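Local coordinates for protein glutathione transferase (PDB 3UBK) that probably acts as a glutathione transferase, binding glutathione and conjugating it to electrophilic substrates, at residues A[14-18]-A[64-68]; A[3-9]-A[51-56]; A[22-27]-A[70-74]; A[99-104]-A[157-162]; A[143-147]-A[188-192]. All coordinates share one frame; numbering follows the deposited sequence.

Contact 1: A[14-18]-A[64-68]; sequences YVNKV and SGAIL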
# COMPACT_ATOMS: atom_id res chain seq x y z
N TYR A 14 -10.70 2.11 6.76
CA TYR A 14 -9.34 1.75 7.19
C TYR A 14 -9.28 1.41 8.67
O TYR A 14 -8.54 0.52 9.07
CB TYR A 14 -8.35 2.86 6.82
CG TYR A 14 -8.21 2.95 5.32
CD1 TYR A 14 -9.02 3.81 4.57
CD2 TYR A 14 -7.33 2.12 4.63
CE1 TYR A 14 -8.92 3.86 3.18
CE2 TYR A 14 -7.22 2.18 3.25
CZ TYR A 14 -8.03 3.05 2.53
OH TYR A 14 -7.95 3.10 1.15
N VAL A 15 -10.07 2.11 9.48
CA VAL A 15 -10.21 1.74 10.90
C VAL A 15 -10.83 0.36 10.97
O VAL A 15 -10.35 -0.54 11.69
CB VAL A 15 -11.09 2.79 11.66
CG1 VAL A 15 -11.45 2.29 13.06
CG2 VAL A 15 -10.38 4.13 11.73
N ASN A 16 -11.88 0.15 10.19
CA ASN A 16 -12.59 -1.11 10.23
C ASN A 16 -11.75 -2.28 9.75
O ASN A 16 -11.85 -3.37 10.29
CB ASN A 16 -13.92 -1.02 9.47
CG ASN A 16 -14.92 -0.17 10.20
OD1 ASN A 16 -14.78 0.05 11.40
ND2 ASN A 16 -15.91 0.33 9.49
N LYS A 17 -10.93 -2.05 8.72
CA LYS A 17 -9.96 -3.05 8.29
C LYS A 17 -9.12 -3.55 9.49
O LYS A 17 -8.95 -4.76 9.68
CB LYS A 17 -9.06 -2.44 7.21
CG LYS A 17 -7.81 -3.25 6.83
CD LYS A 17 -6.92 -2.35 5.94
CE LYS A 17 -5.61 -2.97 5.55
NZ LYS A 17 -4.74 -1.89 4.95
N VAL A 18 -8.59 -2.63 10.28
CA VAL A 18 -7.76 -2.99 11.44
C VAL A 18 -8.60 -3.69 12.52
O VAL A 18 -8.20 -4.71 13.12
CB VAL A 18 -7.05 -1.76 12.04
CG1 VAL A 18 -6.41 -2.10 13.39
CG2 VAL A 18 -5.98 -1.20 11.06
N SER A 64 -2.65 1.66 8.22
CA SER A 64 -3.42 0.45 8.47
C SER A 64 -2.71 -0.83 8.06
O SER A 64 -2.78 -1.84 8.76
CB SER A 64 -4.80 0.54 7.80
OG SER A 64 -4.68 0.43 6.40
N GLY A 65 -2.04 -0.82 6.91
CA GLY A 65 -1.24 -1.99 6.51
C GLY A 65 -0.12 -2.31 7.49
O GLY A 65 0.04 -3.46 7.92
N ALA A 66 0.68 -1.30 7.85
CA ALA A 66 1.75 -1.51 8.85
C ALA A 66 1.20 -1.95 10.21
O ALA A 66 1.81 -2.77 10.90
CB ALA A 66 2.59 -0.25 9.03
N ILE A 67 0.07 -1.37 10.63
CA ILE A 67 -0.61 -1.81 11.86
C ILE A 67 -0.93 -3.32 11.85
O ILE A 67 -0.59 -4.05 12.78
CB ILE A 67 -1.91 -1.01 12.12
CG1 ILE A 67 -1.60 0.45 12.46
CG2 ILE A 67 -2.75 -1.66 13.25
CD1 ILE A 67 -2.83 1.36 12.36
N LEU A 68 -1.61 -3.79 10.81
CA LEU A 68 -1.99 -5.20 10.77
C LEU A 68 -0.79 -6.15 10.60
O LEU A 68 -0.81 -7.25 11.14
CB LEU A 68 -3.07 -5.46 9.70
CG LEU A 68 -4.46 -5.01 10.17
CD1 LEU A 68 -5.46 -5.16 9.05
CD2 LEU A 68 -4.93 -5.77 11.42
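A buried, nearly parallel packing of two helices in the N-terminal domain brings Tyr14, Lys17 and Val18 of 14-18 against Ser64, Ile67 and Leu68 of 64-68. The short axes run 9.7 Å apart, with only 9° between their directions. Lys17 points its chain at the other helix: CG stands anti to the backbone N (chi1 169°), and the chain beyond it is fully extended. NZ therefore arrives at Ser64 OG and donates a hydrogen bond of 2.7 Å, while Glu100 of helix 86-111 forms a salt bridge with the same NZ. Ser64 OG sits between the backbone N and the carbonyl carbon (chi1 71°), turned to the lysine, and also lies at the edge of the Tyr14 ring, 3.6 Å from CD2. Both helices belong to the thioredoxin-like half of the glutathione transferase fold, where Ser64, in the first turn of helix 64-74, contributes to the glutathione site. The nearby amides of Gly65 and Ala66 are bonded by the carboxylate of Glu63. One turn deeper the contact becomes apolar. Val18 CG1 meets Ile67 CG2 at 3.7 Å, the two side chains crossing at about a right angle. Leu68 spreads its branches over the opposing backbone, CD1 3.6 Å from Lys17 O and CD2 3.8 Å from Val18 O, where the Lys17 chain passes at a slant and its CG touches CD1.

Contact 2: A[3-9]-A[51-56]; sequences MIKLHGA and IPVLEM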
# COMPACT_ATOMS: atom_id res chain seq x y z
N MET A 3 -4.05 -2.86 26.71
CA MET A 3 -2.78 -2.77 25.99
C MET A 3 -2.88 -2.02 24.67
O MET A 3 -2.02 -1.21 24.33
CB MET A 3 -2.26 -4.17 25.72
CG MET A 3 -0.77 -4.26 25.53
SD MET A 3 -0.24 -5.98 25.52
CE MET A 3 -1.22 -6.65 26.87
N ILE A 4 -3.94 -2.32 23.90
CA ILE A 4 -4.09 -1.81 22.55
C ILE A 4 -5.13 -0.70 22.47
O ILE A 4 -6.28 -0.88 22.88
CB ILE A 4 -4.51 -2.94 21.59
CG1 ILE A 4 -3.43 -4.03 21.56
CG2 ILE A 4 -4.75 -2.38 20.19
CD1 ILE A 4 -3.90 -5.33 20.98
N LYS A 5 -4.73 0.45 21.97
CA LYS A 5 -5.68 1.52 21.71
C LYS A 5 -5.73 1.78 20.21
O LYS A 5 -4.70 1.98 19.58
CB LYS A 5 -5.28 2.79 22.46
CG LYS A 5 -5.55 2.72 23.96
CD LYS A 5 -4.97 3.91 24.70
CE LYS A 5 -4.98 3.67 26.20
NZ LYS A 5 -4.32 4.78 26.94
N LEU A 6 -6.94 1.76 19.65
CA LEU A 6 -7.15 2.07 18.25
C LEU A 6 -7.84 3.43 18.11
O LEU A 6 -9.01 3.57 18.46
CB LEU A 6 -8.03 0.99 17.61
CG LEU A 6 -8.35 1.09 16.12
CD1 LEU A 6 -7.06 1.01 15.30
CD2 LEU A 6 -9.33 -0.00 15.71
N HIS A 7 -7.11 4.42 17.60
CA HIS A 7 -7.66 5.76 17.41
C HIS A 7 -8.30 5.85 16.05
O HIS A 7 -7.64 5.60 15.03
CB HIS A 7 -6.57 6.82 17.54
CG HIS A 7 -5.81 6.76 18.83
ND1 HIS A 7 -6.00 7.68 19.84
CD2 HIS A 7 -4.87 5.89 19.27
CE1 HIS A 7 -5.20 7.38 20.85
NE2 HIS A 7 -4.51 6.30 20.53
N GLY A 8 -9.58 6.20 16.02
CA GLY A 8 -10.31 6.38 14.77
C GLY A 8 -11.74 5.87 14.87
O GLY A 8 -12.01 4.89 15.57
N ALA A 9 -12.65 6.52 14.16
CA ALA A 9 -14.08 6.22 14.26
C ALA A 9 -14.52 5.07 13.35
O ALA A 9 -13.86 4.76 12.35
CB ALA A 9 -14.91 7.47 13.96
N ILE A 51 -6.48 8.46 10.10
CA ILE A 51 -6.84 7.38 11.01
C ILE A 51 -6.89 6.12 10.17
O ILE A 51 -7.14 6.20 8.97
CB ILE A 51 -8.19 7.65 11.69
CG1 ILE A 51 -9.26 8.05 10.66
CG2 ILE A 51 -8.02 8.73 12.76
CD1 ILE A 51 -10.72 8.02 11.18
N PRO A 52 -6.67 4.95 10.77
CA PRO A 52 -6.42 4.67 12.19
C PRO A 52 -4.98 4.90 12.63
O PRO A 52 -4.05 4.88 11.81
CB PRO A 52 -6.73 3.17 12.30
CG PRO A 52 -6.30 2.64 10.98
CD PRO A 52 -6.78 3.70 10.00
N VAL A 53 -4.81 5.09 13.93
CA VAL A 53 -3.51 5.02 14.56
C VAL A 53 -3.61 3.97 15.65
O VAL A 53 -4.57 3.97 16.43
CB VAL A 53 -3.10 6.36 15.22
CG1 VAL A 53 -1.68 6.29 15.73
CG2 VAL A 53 -3.26 7.51 14.24
N LEU A 54 -2.63 3.06 15.71
CA LEU A 54 -2.56 2.10 16.80
C LEU A 54 -1.60 2.61 17.87
O LEU A 54 -0.48 3.04 17.57
CB LEU A 54 -2.07 0.74 16.30
CG LEU A 54 -2.05 -0.40 17.33
CD1 LEU A 54 -3.40 -1.09 17.37
CD2 LEU A 54 -0.96 -1.40 16.98
N GLU A 55 -2.04 2.56 19.12
CA GLU A 55 -1.17 2.93 20.23
C GLU A 55 -0.93 1.72 21.12
O GLU A 55 -1.88 1.05 21.55
CB GLU A 55 -1.78 4.08 21.04
CG GLU A 55 -0.99 4.45 22.28
CD GLU A 55 -1.67 5.55 23.11
OE1 GLU A 55 -2.74 6.02 22.70
OE2 GLU A 55 -1.13 5.92 24.17
N MET A 56 0.34 1.42 21.36
CA MET A 56 0.75 0.44 22.38
C MET A 56 2.00 0.97 23.07
O MET A 56 2.85 1.59 22.43
CB MET A 56 1.13 -0.89 21.74
CG MET A 56 -0.00 -1.76 21.31
SD MET A 56 0.62 -3.39 20.84
CE MET A 56 1.37 -3.96 22.36
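His7 NE2 donates a 2.8 Å hydrogen bond to Glu55 OE1, joining two antiparallel strands through their side chains. The carboxylate oxygen accepts through its anti lone pair and lies close to the imidazole plane; ring and carboxylate are only 15° apart. Glu55 makes this reach with an extended chain, CG anti to the backbone N (chi1 175°). Lys5, two residues before His7 on the same strand, runs beside Glu55 in the same direction, but NZ stays 4.4 Å from Glu55 OE2, beyond a salt bridge, so any attraction is probably weak. Beneath these side chains the backbones are joined by four bonds. Lys5 and Glu55 form one hydrogen-bonded pair, with Glu55 N to Lys5 O at 2.8 Å. His7 and Val53 form the other, where His7 N to Val53 O is also 2.8 Å. Leu6 and Leu54 are the non-hydrogen-bonded pair between them. These are central strands of the four-stranded, thioredoxin-like sheet, and the peptide before Pro52 is cis, as is characteristic of that fold at the entrance to this strand. Ile51, just ahead of the cis bond, belongs to the glutathione site; its CG2 rests 3.8 Å from Gly8 CA. Pro52 CA approaches His7 O at 3.2 Å in a CA-H...O contact. On the opposite face of the sheet from His7, Leu6 CD1 touches Pro52 CB at 3.7 Å, and Ile4 CG2 presses on Leu54 CD1 more tightly than usual.

Contact 3: A[22-27]-A[70-74]; sequences ILEKGL and FLDTI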
# COMPACT_ATOMS: atom_id res chain seq x y z
N ILE A 22 -8.12 -7.31 14.68
CA ILE A 22 -8.07 -7.34 16.15
C ILE A 22 -9.16 -8.26 16.72
O ILE A 22 -8.90 -9.10 17.58
CB ILE A 22 -8.22 -5.91 16.74
CG1 ILE A 22 -6.94 -5.09 16.50
CG2 ILE A 22 -8.53 -5.96 18.26
CD1 ILE A 22 -7.11 -3.55 16.77
N LEU A 23 -10.39 -8.09 16.23
CA LEU A 23 -11.53 -8.87 16.72
C LEU A 23 -11.36 -10.34 16.41
O LEU A 23 -11.67 -11.20 17.24
CB LEU A 23 -12.83 -8.37 16.10
CG LEU A 23 -13.28 -7.02 16.66
CD1 LEU A 23 -14.46 -6.47 15.83
CD2 LEU A 23 -13.63 -7.18 18.15
N GLU A 24 -10.88 -10.65 15.21
CA GLU A 24 -10.78 -12.03 14.80
C GLU A 24 -9.76 -12.83 15.61
O GLU A 24 -9.97 -14.03 15.87
CB GLU A 24 -10.49 -12.13 13.30
CG GLU A 24 -10.74 -13.51 12.73
CD GLU A 24 -12.24 -13.86 12.65
OE1 GLU A 24 -13.10 -12.96 12.79
OE2 GLU A 24 -12.53 -15.04 12.43
N LYS A 25 -8.66 -12.17 16.00
CA LYS A 25 -7.66 -12.75 16.89
C LYS A 25 -8.13 -12.80 18.34
O LYS A 25 -7.54 -13.50 19.17
CB LYS A 25 -6.35 -11.94 16.82
CG LYS A 25 -5.51 -12.19 15.57
CD LYS A 25 -4.19 -11.45 15.62
CE LYS A 25 -3.38 -11.67 14.34
NZ LYS A 25 -2.76 -13.06 14.25
N GLY A 26 -9.17 -12.04 18.65
CA GLY A 26 -9.70 -12.00 20.00
C GLY A 26 -8.91 -11.10 20.92
O GLY A 26 -8.89 -11.30 22.13
N LEU A 27 -8.22 -10.11 20.36
CA LEU A 27 -7.42 -9.21 21.18
C LEU A 27 -8.32 -8.21 21.89
O LEU A 27 -9.34 -7.80 21.35
CB LEU A 27 -6.41 -8.45 20.32
CG LEU A 27 -5.36 -9.28 19.58
CD1 LEU A 27 -4.58 -8.45 18.56
CD2 LEU A 27 -4.42 -9.91 20.58
N PHE A 70 2.10 -5.52 11.86
CA PHE A 70 2.69 -5.47 13.20
C PHE A 70 1.93 -6.38 14.18
O PHE A 70 2.54 -7.21 14.88
CB PHE A 70 2.69 -4.01 13.68
CG PHE A 70 3.03 -3.85 15.13
CD1 PHE A 70 4.35 -3.75 15.55
CD2 PHE A 70 2.01 -3.79 16.09
CE1 PHE A 70 4.67 -3.60 16.92
CE2 PHE A 70 2.32 -3.62 17.45
CZ PHE A 70 3.66 -3.52 17.86
N LEU A 71 0.61 -6.22 14.24
CA LEU A 71 -0.20 -7.02 15.14
C LEU A 71 -0.05 -8.51 14.84
O LEU A 71 0.00 -9.32 15.76
CB LEU A 71 -1.69 -6.62 15.06
CG LEU A 71 -2.01 -5.28 15.69
CD1 LEU A 71 -3.47 -4.92 15.43
CD2 LEU A 71 -1.70 -5.31 17.19
N ASP A 72 0.03 -8.87 13.57
CA ASP A 72 0.19 -10.26 13.20
C ASP A 72 1.57 -10.81 13.61
O ASP A 72 1.69 -11.99 13.88
CB ASP A 72 -0.01 -10.48 11.69
CG ASP A 72 -0.37 -11.92 11.36
OD1 ASP A 72 -1.31 -12.46 11.98
OD2 ASP A 72 0.28 -12.52 10.46
N THR A 73 2.58 -9.94 13.65
CA THR A 73 3.91 -10.35 14.05
C THR A 73 3.96 -10.57 15.57
O THR A 73 4.38 -11.63 16.05
CB THR A 73 4.95 -9.30 13.65
OG1 THR A 73 5.00 -9.22 12.22
CG2 THR A 73 6.34 -9.65 14.20
N ILE A 74 3.52 -9.58 16.33
CA ILE A 74 3.58 -9.71 17.78
C ILE A 74 2.48 -10.57 18.40
O ILE A 74 2.68 -11.14 19.47
CB ILE A 74 3.66 -8.35 18.52
CG1 ILE A 74 2.42 -7.51 18.29
CG2 ILE A 74 4.92 -7.57 18.12
CD1 ILE A 74 2.22 -6.46 19.38
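Lys25 and Asp72 form a salt bridge between two helix ends, NZ to OD1 at 2.8 Å, and each side chain is shaped for it. The lysine leaves its helix with CG anti to the carbonyl carbon and stays extended as far as CE; only at the last bond does it bend (chi4 -74°), which carries NZ across to the aspartate. Asp72 sets CG anti to the backbone N (chi1 -158°), which brings its carboxylate nearer to the lysine than its CB direction alone would, and the two side chains meet at about a right angle. NZ comes in end-on, nearly in line with the CG-OD1 bond. Both charges have further partners in the chain that follows helix 64-74: NZ also donates to the carbonyls of Phe75, Gln77 and Pro79, while the carboxylate accepts from the amides of Leu81 and Ile82. The pair thus pins that connection to the end of helix 13-25. Deeper in, Ile22 and Leu71 cross at a slant. Leu71 CG lies beside its own backbone N, and its CD1 comes to 3.6 Å from Ile22 CG1 and 4.1 Å from Ile22 CD1. The other methyl, CD2, lies a looser 4.5 Å from Leu27 CD1. Leu27 is brought round by a Schellman motif: Gly26 has positive phi (80°), Leu27 N bonds Ile22 O at 3.0 Å, and Gly26 N bonds Leu23 O at 3.0 Å. Two helices packed together on the same face of the sheet, as here, are the usual arrangement in the thioredoxin-like domain of glutathione transferases.

Contact 4: A[99-104]-A[157-162]; sequences IETYLD and SGFAHL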
# COMPACT_ATOMS: atom_id res chain seq x y z
N ILE A 99 -7.70 -4.49 -3.82
CA ILE A 99 -8.90 -3.92 -3.21
C ILE A 99 -8.70 -2.48 -2.77
O ILE A 99 -9.55 -1.62 -3.02
CB ILE A 99 -9.42 -4.75 -2.03
CG1 ILE A 99 -9.97 -6.08 -2.54
CG2 ILE A 99 -10.49 -3.95 -1.27
CD1 ILE A 99 -10.17 -7.14 -1.46
N GLU A 100 -7.58 -2.19 -2.12
CA GLU A 100 -7.37 -0.84 -1.60
C GLU A 100 -6.94 0.17 -2.65
O GLU A 100 -7.46 1.29 -2.69
CB GLU A 100 -6.32 -0.85 -0.48
CG GLU A 100 -6.85 -1.32 0.83
CD GLU A 100 -5.88 -1.10 1.95
OE1 GLU A 100 -4.72 -0.71 1.69
OE2 GLU A 100 -6.26 -1.32 3.10
N THR A 101 -5.98 -0.21 -3.48
CA THR A 101 -5.35 0.75 -4.39
C THR A 101 -6.10 0.93 -5.70
O THR A 101 -6.18 2.04 -6.22
CB THR A 101 -3.87 0.38 -4.67
OG1 THR A 101 -3.18 0.25 -3.42
CG2 THR A 101 -3.18 1.46 -5.50
N TYR A 102 -6.65 -0.14 -6.23
CA TYR A 102 -7.29 -0.09 -7.51
C TYR A 102 -8.81 -0.09 -7.44
O TYR A 102 -9.46 0.09 -8.44
CB TYR A 102 -6.81 -1.24 -8.37
CG TYR A 102 -5.32 -1.39 -8.39
CD1 TYR A 102 -4.51 -0.34 -8.63
CD2 TYR A 102 -4.74 -2.60 -8.16
CE1 TYR A 102 -3.17 -0.48 -8.65
CE2 TYR A 102 -3.42 -2.75 -8.18
CZ TYR A 102 -2.63 -1.69 -8.41
OH TYR A 102 -1.29 -1.86 -8.41
N LEU A 103 -9.37 -0.31 -6.27
CA LEU A 103 -10.82 -0.24 -6.11
C LEU A 103 -11.27 0.92 -5.23
O LEU A 103 -12.13 1.70 -5.63
CB LEU A 103 -11.40 -1.56 -5.60
CG LEU A 103 -11.34 -2.74 -6.56
CD1 LEU A 103 -11.99 -3.94 -5.91
CD2 LEU A 103 -12.01 -2.41 -7.89
N ASP A 104 -10.68 1.04 -4.05
CA ASP A 104 -11.13 2.05 -3.10
C ASP A 104 -10.63 3.46 -3.37
O ASP A 104 -11.37 4.43 -3.18
CB ASP A 104 -10.78 1.68 -1.66
CG ASP A 104 -11.46 2.58 -0.65
OD1 ASP A 104 -12.71 2.58 -0.62
OD2 ASP A 104 -10.75 3.31 0.07
N SER A 157 -9.20 -6.33 4.61
CA SER A 157 -9.33 -5.36 3.53
C SER A 157 -10.61 -5.60 2.73
O SER A 157 -11.35 -4.67 2.44
CB SER A 157 -8.10 -5.43 2.62
OG SER A 157 -6.96 -4.94 3.29
N GLY A 158 -10.86 -6.86 2.40
CA GLY A 158 -12.05 -7.19 1.61
C GLY A 158 -13.36 -6.76 2.27
O GLY A 158 -14.16 -6.02 1.67
N PHE A 159 -13.59 -7.21 3.50
CA PHE A 159 -14.86 -6.93 4.15
C PHE A 159 -15.00 -5.45 4.48
O PHE A 159 -16.07 -4.86 4.32
CB PHE A 159 -15.05 -7.78 5.41
CG PHE A 159 -16.44 -7.70 5.99
CD1 PHE A 159 -17.45 -8.51 5.49
CD2 PHE A 159 -16.73 -6.83 7.02
CE1 PHE A 159 -18.73 -8.44 6.01
CE2 PHE A 159 -18.01 -6.75 7.55
CZ PHE A 159 -19.01 -7.55 7.05
N ALA A 160 -13.91 -4.85 4.96
CA ALA A 160 -13.92 -3.44 5.30
C ALA A 160 -14.19 -2.53 4.08
O ALA A 160 -15.03 -1.64 4.14
CB ALA A 160 -12.61 -3.06 5.96
N HIS A 161 -13.48 -2.77 2.98
CA HIS A 161 -13.55 -1.87 1.82
C HIS A 161 -14.71 -2.18 0.87
O HIS A 161 -15.40 -1.28 0.40
CB HIS A 161 -12.24 -1.90 1.02
CG HIS A 161 -11.07 -1.35 1.77
ND1 HIS A 161 -11.08 -0.10 2.36
CD2 HIS A 161 -9.83 -1.87 2.00
CE1 HIS A 161 -9.91 0.11 2.94
NE2 HIS A 161 -9.13 -0.94 2.72
N LEU A 162 -14.93 -3.46 0.60
CA LEU A 162 -15.93 -3.84 -0.38
C LEU A 162 -17.35 -3.61 0.12
O LEU A 162 -18.25 -3.35 -0.66
CB LEU A 162 -15.75 -5.29 -0.80
CG LEU A 162 -14.44 -5.58 -1.54
CD1 LEU A 162 -14.37 -7.06 -1.90
CD2 LEU A 162 -14.25 -4.70 -2.78
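Glu100 and His161 are brought together by like first torsions, chi1 -79° and -66°, each placing CG anti to its carbonyl carbon and letting the two side chains meet between their helices. These are the long helices 86-111 and 153-169 of the all-helical C-terminal domain of the glutathione transferase fold, crossing here at -23° with their axes 10.5 Å apart. His161 NE2 donates to Glu100 OE2 at 2.9 Å. The oxygen lies close to the ring plane, and NE2 meets it on the anti side, tilted out of the carboxylate plane; carboxylate and ring stand steeply to one another. The same OE2 takes a salt bridge from Lys17 of the N-terminal domain, so it probably links the two domains electrostatically. His161 ND1 bonds Asn13 OD1, which leaves both ring nitrogens held and the ring rotation fixed. Beneath the polar pair Ile99 enters as a knob into the hole of Ser157, Gly158, His161 and Leu162: its CG2 reaches His161 CB at 3.5 Å and its CD1 reaches Gly158 CA at 3.6 Å. Leu162 CD2 closes that side, 3.9 Å from Leu103 CD1. The first helix widens into a pi-type turn, Asp104 N bonding Ile99 O at 3.1 Å. Asp104, whose OD1 bonds Tyr111 OH, comes near the imidazole obliquely and makes no hydrogen bond to it, its CG 4.0 Å from His161 ND1.

Contact 5: A[143-147]-A[188-192]; sequences SPYIA and YFVFM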
# COMPACT_ATOMS: atom_id res chain seq x y z
N SER A 143 -13.55 -19.35 -0.47
CA SER A 143 -13.75 -20.76 -0.20
C SER A 143 -13.55 -21.17 1.27
O SER A 143 -12.82 -22.11 1.55
CB SER A 143 -12.84 -21.62 -1.10
OG SER A 143 -11.48 -21.26 -0.94
N PRO A 144 -14.25 -20.52 2.19
CA PRO A 144 -15.23 -19.47 2.00
C PRO A 144 -14.66 -18.07 2.12
O PRO A 144 -15.32 -17.10 1.74
CB PRO A 144 -16.21 -19.71 3.14
CG PRO A 144 -15.32 -20.19 4.25
CD PRO A 144 -14.21 -20.97 3.60
N TYR A 145 -13.45 -17.95 2.67
CA TYR A 145 -12.83 -16.63 2.81
C TYR A 145 -12.27 -16.13 1.48
O TYR A 145 -12.15 -16.88 0.50
CB TYR A 145 -11.76 -16.66 3.91
CG TYR A 145 -12.37 -16.93 5.25
CD1 TYR A 145 -13.01 -15.92 5.96
CD2 TYR A 145 -12.35 -18.20 5.79
CE1 TYR A 145 -13.60 -16.17 7.18
CE2 TYR A 145 -12.94 -18.47 7.02
CZ TYR A 145 -13.56 -17.45 7.71
OH TYR A 145 -14.14 -17.73 8.92
N ILE A 146 -11.90 -14.86 1.44
CA ILE A 146 -11.57 -14.29 0.15
C ILE A 146 -10.37 -14.96 -0.54
O ILE A 146 -10.37 -15.11 -1.77
CB ILE A 146 -11.41 -12.76 0.21
CG1 ILE A 146 -11.33 -12.19 -1.22
CG2 ILE A 146 -10.22 -12.38 1.08
CD1 ILE A 146 -11.78 -10.72 -1.30
N ALA A 147 -9.38 -15.42 0.24
CA ALA A 147 -8.16 -15.99 -0.33
C ALA A 147 -8.06 -17.51 -0.19
O ALA A 147 -7.07 -18.11 -0.60
CB ALA A 147 -6.90 -15.32 0.30
N TYR A 188 -20.20 -14.14 -0.00
CA TYR A 188 -19.12 -13.92 0.96
C TYR A 188 -19.55 -12.92 2.01
O TYR A 188 -19.32 -13.11 3.21
CB TYR A 188 -17.86 -13.43 0.24
CG TYR A 188 -16.77 -12.86 1.15
CD1 TYR A 188 -15.87 -13.69 1.79
CD2 TYR A 188 -16.63 -11.49 1.32
CE1 TYR A 188 -14.85 -13.17 2.60
CE2 TYR A 188 -15.62 -10.96 2.12
CZ TYR A 188 -14.74 -11.81 2.76
OH TYR A 188 -13.74 -11.29 3.56
N PHE A 189 -20.18 -11.84 1.56
CA PHE A 189 -20.62 -10.78 2.46
C PHE A 189 -21.65 -11.32 3.48
O PHE A 189 -21.59 -10.99 4.66
CB PHE A 189 -21.18 -9.63 1.61
CG PHE A 189 -21.57 -8.43 2.40
CD1 PHE A 189 -20.68 -7.84 3.28
CD2 PHE A 189 -22.82 -7.86 2.24
CE1 PHE A 189 -21.02 -6.72 4.00
CE2 PHE A 189 -23.18 -6.73 2.96
CZ PHE A 189 -22.28 -6.16 3.85
N VAL A 190 -22.58 -12.15 3.00
CA VAL A 190 -23.54 -12.83 3.87
C VAL A 190 -22.84 -13.79 4.84
O VAL A 190 -23.13 -13.80 6.04
CB VAL A 190 -24.59 -13.64 3.05
CG1 VAL A 190 -25.56 -14.38 3.98
CG2 VAL A 190 -25.36 -12.72 2.10
N PHE A 191 -21.93 -14.60 4.32
CA PHE A 191 -21.17 -15.51 5.18
C PHE A 191 -20.45 -14.73 6.28
O PHE A 191 -20.59 -15.03 7.47
CB PHE A 191 -20.20 -16.38 4.36
CG PHE A 191 -19.20 -17.12 5.21
CD1 PHE A 191 -19.57 -18.23 5.94
CD2 PHE A 191 -17.89 -16.66 5.30
CE1 PHE A 191 -18.65 -18.90 6.74
CE2 PHE A 191 -16.97 -17.31 6.10
CZ PHE A 191 -17.35 -18.43 6.82
N MET A 192 -19.71 -13.69 5.90
CA MET A 192 -18.96 -12.92 6.90
C MET A 192 -19.85 -12.34 8.00
O MET A 192 -19.46 -12.30 9.17
CB MET A 192 -18.13 -11.83 6.23
CG MET A 192 -16.95 -12.40 5.42
SD MET A 192 -15.58 -12.96 6.46
CE MET A 192 -14.85 -11.36 6.83
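Pro144, preceded by a cis peptide bond, carries an irregular loop past one flank of helix 185-193, where its CA comes within 6.9 Å of that of Tyr188. The loop has no strand or helix of its own, whereas 188-192 is helical and Met192 N bonds Tyr188 O. No hydrogen bond passes between the two segments; rings and apolar groups make the contact. Tyr188 and Phe191 both turn CG anti to the backbone N, sending their rings toward the loop. Phe191 is used on face and edge at once. Pro144 CB lies over its face, 4.0 Å from the ring centroid in a CH-pi contact, and its edge is directed at the face of Tyr145 in a T-shaped stack with planes at 75° and centroids 5.3 Å apart. Phe191 CE2 is 3.7 Å from Tyr145 CE1, above the rim of the tyrosine ring. Met192, bent at chi2 and chi3, brings SD to the edge of that ring, 3.8 Å from CE1, a Met-aromatic contact. Tyr188 meets the loop with one edge: Pro144 O lies in its plane, 3.5 Å from CD1, and Ile146 CB packs on CE1 at 4.2 Å. The hydroxyl of Tyr188 and the amide of Ile146 share Asp155 OD1 near the start of helix 153-169, and Tyr145 OH is bonded by Lys195 NZ. The loop, which links helices 119-139 and 153-169, is thereby held between helix 185-193 and helix 86-111, whose Ile95 and Ile99 pack on Ile146.

Overall arrangement
Contacts 1, 2 and 3 lie in the N-terminal thioredoxin-like domain, contacts 4 and 5 in the helical C-terminal domain. The first three cross along the chain. Contacts 1 and 3 use the same pair of helices, 13-25 and 64-74, at points about 11 Å apart between centres, and contact 2 joins two strands of the sheet that those helices cover. Contacts 4 and 5 follow in series and cross each other; helix 153-169 packs on helix 185-193 through Phe159. Contacts 2 and 5, about 26 Å apart between centres, lie on opposite sides of the chain's centre. One place where the two domains meet is between contacts 1 and 4, through the salt bridge of Lys17 with Glu100, beside the glutathione-binding Ser64.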